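Local coordinates for thioredoxin domain-containing protein (Silicibacter pomeroyi, PDB 3EYT) that is of unknown function but adopts a thioredoxin-like fold and may act as an oxidoreductase with antioxidant activity, at residues C[28-33]-C[124-129]; C[32-37]-C[117-122]. All coordinates share one frame; numbering follows the deposited sequence.

Contact 1. Residues C[28-33]-C[124-129]; sequences GKVIVI and IDKAGD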
loop_
_atom_site.group_PDB
_atom_site.type_symbol
_atom_site.label_atom_id
_atom_site.label_comp_id
_atom_site.label_asym_id
_atom_site.label_seq_id
_atom_site.Cartn_x
_atom_site.Cartn_y
_atom_site.Cartn_z
ATOM N N GLY C 28 -19.627 -22.004 19.844
ATOM C CA GLY C 28 -21.073 -22.333 19.887
ATOM C C GLY C 28 -21.859 -21.961 18.633
ATOM O O GLY C 28 -22.982 -22.434 18.430
ATOM N N LYS C 29 -21.285 -21.087 17.810
ATOM C CA LYS C 29 -21.815 -20.784 16.472
ATOM C C LYS C 29 -21.029 -21.599 15.471
ATOM O O LYS C 29 -19.843 -21.882 15.677
ATOM C CB LYS C 29 -21.599 -19.320 16.085
ATOM C CG LYS C 29 -22.411 -18.311 16.857
ATOM C CD LYS C 29 -21.785 -16.940 16.655
ATOM C CE LYS C 29 -22.549 -15.867 17.404
ATOM N NZ LYS C 29 -23.992 -15.969 17.113
ATOM N N VAL C 30 -21.707 -21.993 14.402
ATOM C CA VAL C 30 -21.038 -22.490 13.221
ATOM C C VAL C 30 -20.423 -21.241 12.557
ATOM O O VAL C 30 -21.026 -20.168 12.516
ATOM C CB VAL C 30 -22.030 -23.260 12.313
ATOM C CG1 VAL C 30 -21.413 -23.597 10.962
ATOM C CG2 VAL C 30 -22.497 -24.538 13.028
ATOM N N ILE C 31 -19.182 -21.358 12.113
ATOM C CA ILE C 31 -18.491 -20.211 11.525
ATOM C C ILE C 31 -18.133 -20.522 10.074
ATOM O O ILE C 31 -17.575 -21.603 9.767
ATOM C CB ILE C 31 -17.218 -19.866 12.330
ATOM C CG1 ILE C 31 -17.541 -19.764 13.825
ATOM C CG2 ILE C 31 -16.554 -18.587 11.806
ATOM C CD1 ILE C 31 -16.313 -19.769 14.706
ATOM N N VAL C 32 -18.488 -19.604 9.180
ATOM C CA VAL C 32 -18.122 -19.708 7.771
ATOM C C VAL C 32 -17.115 -18.609 7.497
ATOM O O VAL C 32 -17.404 -17.433 7.719
ATOM C CB VAL C 32 -19.347 -19.486 6.850
ATOM C CG1 VAL C 32 -18.944 -19.550 5.385
ATOM C CG2 VAL C 32 -20.441 -20.515 7.150
ATOM N N ILE C 33 -15.931 -18.983 7.027
ATOM C CA ILE C 33 -14.915 -18.006 6.666
ATOM C C ILE C 33 -14.643 -18.020 5.173
ATOM O O ILE C 33 -14.291 -19.045 4.609
ATOM C CB ILE C 33 -13.586 -18.241 7.424
ATOM C CG1 ILE C 33 -13.823 -18.319 8.925
ATOM C CG2 ILE C 33 -12.525 -17.138 7.108
ATOM C CD1 ILE C 33 -12.538 -18.762 9.738
ATOM N N ILE C 124 -16.131 -24.089 10.347
ATOM C CA ILE C 124 -15.736 -24.432 11.698
ATOM C C ILE C 124 -16.978 -24.767 12.524
ATOM O O ILE C 124 -17.951 -24.004 12.555
ATOM C CB ILE C 124 -14.933 -23.283 12.345
ATOM C CG1 ILE C 124 -13.602 -23.075 11.584
ATOM C CG2 ILE C 124 -14.650 -23.545 13.842
ATOM C CD1 ILE C 124 -12.950 -21.749 11.915
ATOM N N ASP C 125 -16.936 -25.909 13.193
ATOM C CA ASP C 125 -18.096 -26.380 13.945
ATOM C C ASP C 125 -18.266 -25.619 15.262
ATOM O O ASP C 125 -17.419 -24.824 15.623
ATOM C CB ASP C 125 -18.067 -27.907 14.118
ATOM C CG ASP C 125 -16.964 -28.402 15.055
ATOM O OD1 ASP C 125 -16.381 -27.619 15.849
ATOM O OD2 ASP C 125 -16.698 -29.630 15.014
ATOM N N LYS C 126 -19.366 -25.871 15.975
ATOM C CA LYS C 126 -19.658 -25.213 17.271
ATOM C C LYS C 126 -18.570 -25.421 18.330
ATOM O O LYS C 126 -18.472 -24.663 19.296
ATOM C CB LYS C 126 -20.971 -25.750 17.839
ATOM C CG LYS C 126 -22.146 -25.529 16.973
ATOM C CD LYS C 126 -23.403 -25.901 17.739
ATOM C CE LYS C 126 -24.535 -25.946 16.781
ATOM N NZ LYS C 126 -25.786 -26.371 17.442
ATOM N N ALA C 127 -17.768 -26.466 18.161
ATOM C CA ALA C 127 -16.701 -26.768 19.118
ATOM C C ALA C 127 -15.353 -26.135 18.755
ATOM O O ALA C 127 -14.385 -26.328 19.477
ATOM C CB ALA C 127 -16.566 -28.285 19.307
ATOM N N GLY C 128 -15.287 -25.403 17.636
ATOM C CA GLY C 128 -14.054 -24.744 17.206
ATOM C C GLY C 128 -13.177 -25.578 16.292
ATOM O O GLY C 128 -12.042 -25.191 15.972
ATOM N N ASP C 129 -13.678 -26.722 15.844
ATOM C CA ASP C 129 -12.907 -27.560 14.922
ATOM C C ASP C 129 -13.203 -27.263 13.465
ATOM O O ASP C 129 -14.363 -27.047 13.079
ATOM C CB ASP C 129 -13.170 -29.053 15.184
ATOM C CG ASP C 129 -12.612 -29.521 16.533
ATOM O OD1 ASP C 129 -11.579 -28.978 17.014
ATOM O OD2 ASP C 129 -13.229 -30.436 17.108
HETATM O O HOH W 1 -17.355 -22.342 16.983
#
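I124 lies against I31 and I33 on one face of the sheet, its CB 4.1 Å from CB of I31 and its CD1 3.7 Å from CD1 of I33. In I124 the CG1 branch stands opposite the carbonyl carbon (chi1 -65°) and runs on extended, which carries CD1 away from I31 to meet CD1 of I33, the next residue on that face of strand 30-36. Beta-branched isoleucines suit this buried face of extended strands. I31 and I124 form an antiparallel hydrogen-bonded pair: I31 N donates to I124 O at 3.0 Å and I124 N to I31 O at 2.9 Å, both nearly straight. CG1 of V30 lies by I124 O, while CG2 reaches CG of K126 at 4.1 Å and helix 140-151 packs on V30 through L150 and L151.

A water lies 2.8 Å from both K29 O and D125 O and can bridge these carbonyls, which cannot bond each other. Farther out, G28 N bonds to K126 O, 3.0 Å away and on a carbonyl lone pair, but more bent, at 143°. The aliphatic part of K126 passes G28, with CG 3.5 Å from G28 O, and its amine goes on to the carbonyls of E153 and L151. G28 has a positive phi of 96°, where a CB would strike the preceding carbonyl oxygen.

D125 begins a type I turn closed by G128 N to D125 O, and D125 N bonds to D129 O. D125 OD1 accepts from D129 N, met from above the carboxylate plane, and weakly from A127 N, while OD2 forms a salt bridge with R131. With G128 at positive phi, this is a type I turn with a G1 bulge, a common hairpin connection, here between strands 120-124 and 129-135.

Contact 2. Residues C[32-37]-C[117-122]; sequences VIEAFQ and GTPSLL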
loop_
_atom_site.group_PDB
_atom_site.type_symbol
_atom_site.label_atom_id
_atom_site.label_comp_id
_atom_site.label_asym_id
_atom_site.label_seq_id
_atom_site.Cartn_x
_atom_site.Cartn_y
_atom_site.Cartn_z
ATOM N N VAL C 32 -18.488 -19.604 9.180
ATOM C CA VAL C 32 -18.122 -19.708 7.771
ATOM C C VAL C 32 -17.115 -18.609 7.497
ATOM O O VAL C 32 -17.404 -17.433 7.719
ATOM C CB VAL C 32 -19.347 -19.486 6.850
ATOM C CG1 VAL C 32 -18.944 -19.550 5.385
ATOM C CG2 VAL C 32 -20.441 -20.515 7.150
ATOM N N ILE C 33 -15.931 -18.983 7.027
ATOM C CA ILE C 33 -14.915 -18.006 6.666
ATOM C C ILE C 33 -14.643 -18.020 5.173
ATOM O O ILE C 33 -14.291 -19.045 4.609
ATOM C CB ILE C 33 -13.586 -18.241 7.424
ATOM C CG1 ILE C 33 -13.823 -18.319 8.925
ATOM C CG2 ILE C 33 -12.525 -17.138 7.108
ATOM C CD1 ILE C 33 -12.538 -18.762 9.738
ATOM N N GLU C 34 -14.765 -16.854 4.557
ATOM C CA GLU C 34 -14.446 -16.703 3.149
ATOM C C GLU C 34 -13.103 -15.972 3.043
ATOM O O GLU C 34 -13.004 -14.792 3.392
ATOM C CB GLU C 34 -15.583 -15.937 2.453
ATOM C CG GLU C 34 -15.345 -15.531 1.017
ATOM C CD GLU C 34 -15.322 -16.709 0.052
ATOM O OE1 GLU C 34 -15.878 -17.794 0.357
ATOM O OE2 GLU C 34 -14.723 -16.540 -1.021
ATOM N N ALA C 35 -12.082 -16.693 2.578
ATOM C CA ALA C 35 -10.741 -16.157 2.409
ATOM C C ALA C 35 -10.650 -15.742 0.953
ATOM O O ALA C 35 -10.943 -16.533 0.048
ATOM C CB ALA C 35 -9.689 -17.186 2.726
ATOM N N PHE C 36 -10.275 -14.488 0.733
ATOM C CA PHE C 36 -10.356 -13.909 -0.590
ATOM C C PHE C 36 -9.243 -12.863 -0.748
ATOM O O PHE C 36 -8.673 -12.378 0.241
ATOM C CB PHE C 36 -11.747 -13.258 -0.798
ATOM C CG PHE C 36 -11.958 -11.976 0.000
ATOM C CD1 PHE C 36 -11.817 -10.725 -0.620
ATOM C CD2 PHE C 36 -12.309 -12.027 1.363
ATOM C CE1 PHE C 36 -12.006 -9.536 0.113
ATOM C CE2 PHE C 36 -12.503 -10.867 2.106
ATOM C CZ PHE C 36 -12.345 -9.601 1.478
ATOM N N GLN C 37 -8.978 -12.503 -2.008
ATOM C CA GLN C 37 -8.180 -11.329 -2.358
ATOM C C GLN C 37 -9.104 -10.465 -3.173
ATOM O O GLN C 37 -9.812 -10.969 -4.072
ATOM C CB GLN C 37 -6.993 -11.688 -3.269
ATOM C CG GLN C 37 -5.893 -12.542 -2.594
ATOM C CD GLN C 37 -4.673 -12.729 -3.497
ATOM O OE1 GLN C 37 -3.618 -12.195 -3.212
ATOM N NE2 GLN C 37 -4.847 -13.417 -4.617
ATOM N N GLY C 117 -5.150 -21.251 -2.100
ATOM C CA GLY C 117 -5.334 -20.050 -2.931
ATOM C C GLY C 117 -6.641 -19.443 -2.496
ATOM O O GLY C 117 -7.167 -19.791 -1.411
ATOM N N THR C 118 -7.172 -18.539 -3.326
ATOM C CA THR C 118 -8.462 -17.893 -3.050
ATOM C C THR C 118 -9.324 -18.048 -4.318
ATOM O O THR C 118 -8.778 -18.108 -5.419
ATOM C CB THR C 118 -8.269 -16.353 -2.750
ATOM O OG1 THR C 118 -7.660 -15.713 -3.876
ATOM C CG2 THR C 118 -7.370 -16.138 -1.554
ATOM N N PRO C 119 -10.662 -18.096 -4.170
ATOM C CA PRO C 119 -11.321 -18.089 -2.864
ATOM C C PRO C 119 -11.265 -19.454 -2.171
ATOM O O PRO C 119 -11.234 -20.501 -2.829
ATOM C CB PRO C 119 -12.781 -17.698 -3.195
ATOM C CG PRO C 119 -13.029 -18.358 -4.556
ATOM C CD PRO C 119 -11.625 -18.206 -5.295
ATOM N N SER C 120 -11.198 -19.428 -0.849
ATOM C CA SER C 120 -11.366 -20.631 -0.056
ATOM C C SER C 120 -12.466 -20.402 0.939
ATOM O O SER C 120 -12.606 -19.305 1.485
ATOM C CB SER C 120 -10.066 -21.009 0.660
ATOM O OG SER C 120 -9.108 -21.358 -0.322
ATOM N N LEU C 121 -13.238 -21.447 1.190
ATOM C CA LEU C 121 -14.304 -21.353 2.149
ATOM C C LEU C 121 -14.033 -22.377 3.245
ATOM O O LEU C 121 -13.806 -23.569 2.945
ATOM C CB LEU C 121 -15.671 -21.539 1.463
ATOM C CG LEU C 121 -16.866 -21.103 2.356
ATOM C CD1 LEU C 121 -18.016 -20.581 1.596
ATOM C CD2 LEU C 121 -17.308 -22.246 3.236
ATOM N N LEU C 122 -13.984 -21.904 4.499
ATOM C CA LEU C 122 -13.691 -22.779 5.640
ATOM C C LEU C 122 -14.910 -22.834 6.532
ATOM O O LEU C 122 -15.574 -21.807 6.744
ATOM C CB LEU C 122 -12.511 -22.254 6.453
ATOM C CG LEU C 122 -11.095 -21.986 5.889
ATOM C CD1 LEU C 122 -10.346 -23.257 5.711
ATOM C CD2 LEU C 122 -11.048 -21.147 4.612
HETATM O O HOH W 2 -5.922 -15.859 -6.363
#
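Antiparallel strand pairing joins 32-37 to 117-122 in the middle of the central sheet, running up to the cis-proline P119. Four backbone bonds hold the I33-L122 and A35-S120 pairs; E34 and L121 form the non-hydrogen-bonded pair between them. On the face of E34, CG1 of V32 meets CD2 of L121 at 3.8 Å. CG of E34 lies opposite the backbone N (chi1 172°), and a bend at chi2 (70°) brings the carboxylate alongside P119 and across L121: OE1 is 3.7 Å from CD1 of L121, and OE2 approaches CB of P119 to 3.1 Å. An alanine here would remove the carboxylate and is likely to open a gap between P119 and L121. The small side chain of A35 fits beside S120, whose OG donates to G117 O at 2.7 Å, tying back the residues before the cis peptide. T118 sets CG2 against CA of F36 and shares a water, weakly, with NE2 of Q37, which also bonds to E73 OE2 while OE1 accepts from F72 N. The side chain of T118 also touches C40 and C43, a probable thioredoxin-type CxxC pair, while L121 packs on L50 of helix 41-57 and L122 on L130 and H133 of strand 129-135.

Both contacts follow one seam, the antiparallel pairing of strands 30-36 and 120-124 in the mixed sheet, and their centres lie about 15 Å apart along it. They share V32 and I33. Because the strands run oppositely, strand 30-36 passes from contact 1 to contact 2, whereas the chain returning later meets contact 2 first, at 117-122, and contact 1 afterwards, at 124-129. Contact 1 is the end with the turn into strand 129-135, near helix 140-151; contact 2 leads to the cis-proline and the start of helix 41-57. The seam thus connects the hairpin end of the sheet with the probable redox end of a thioredoxin-like fold.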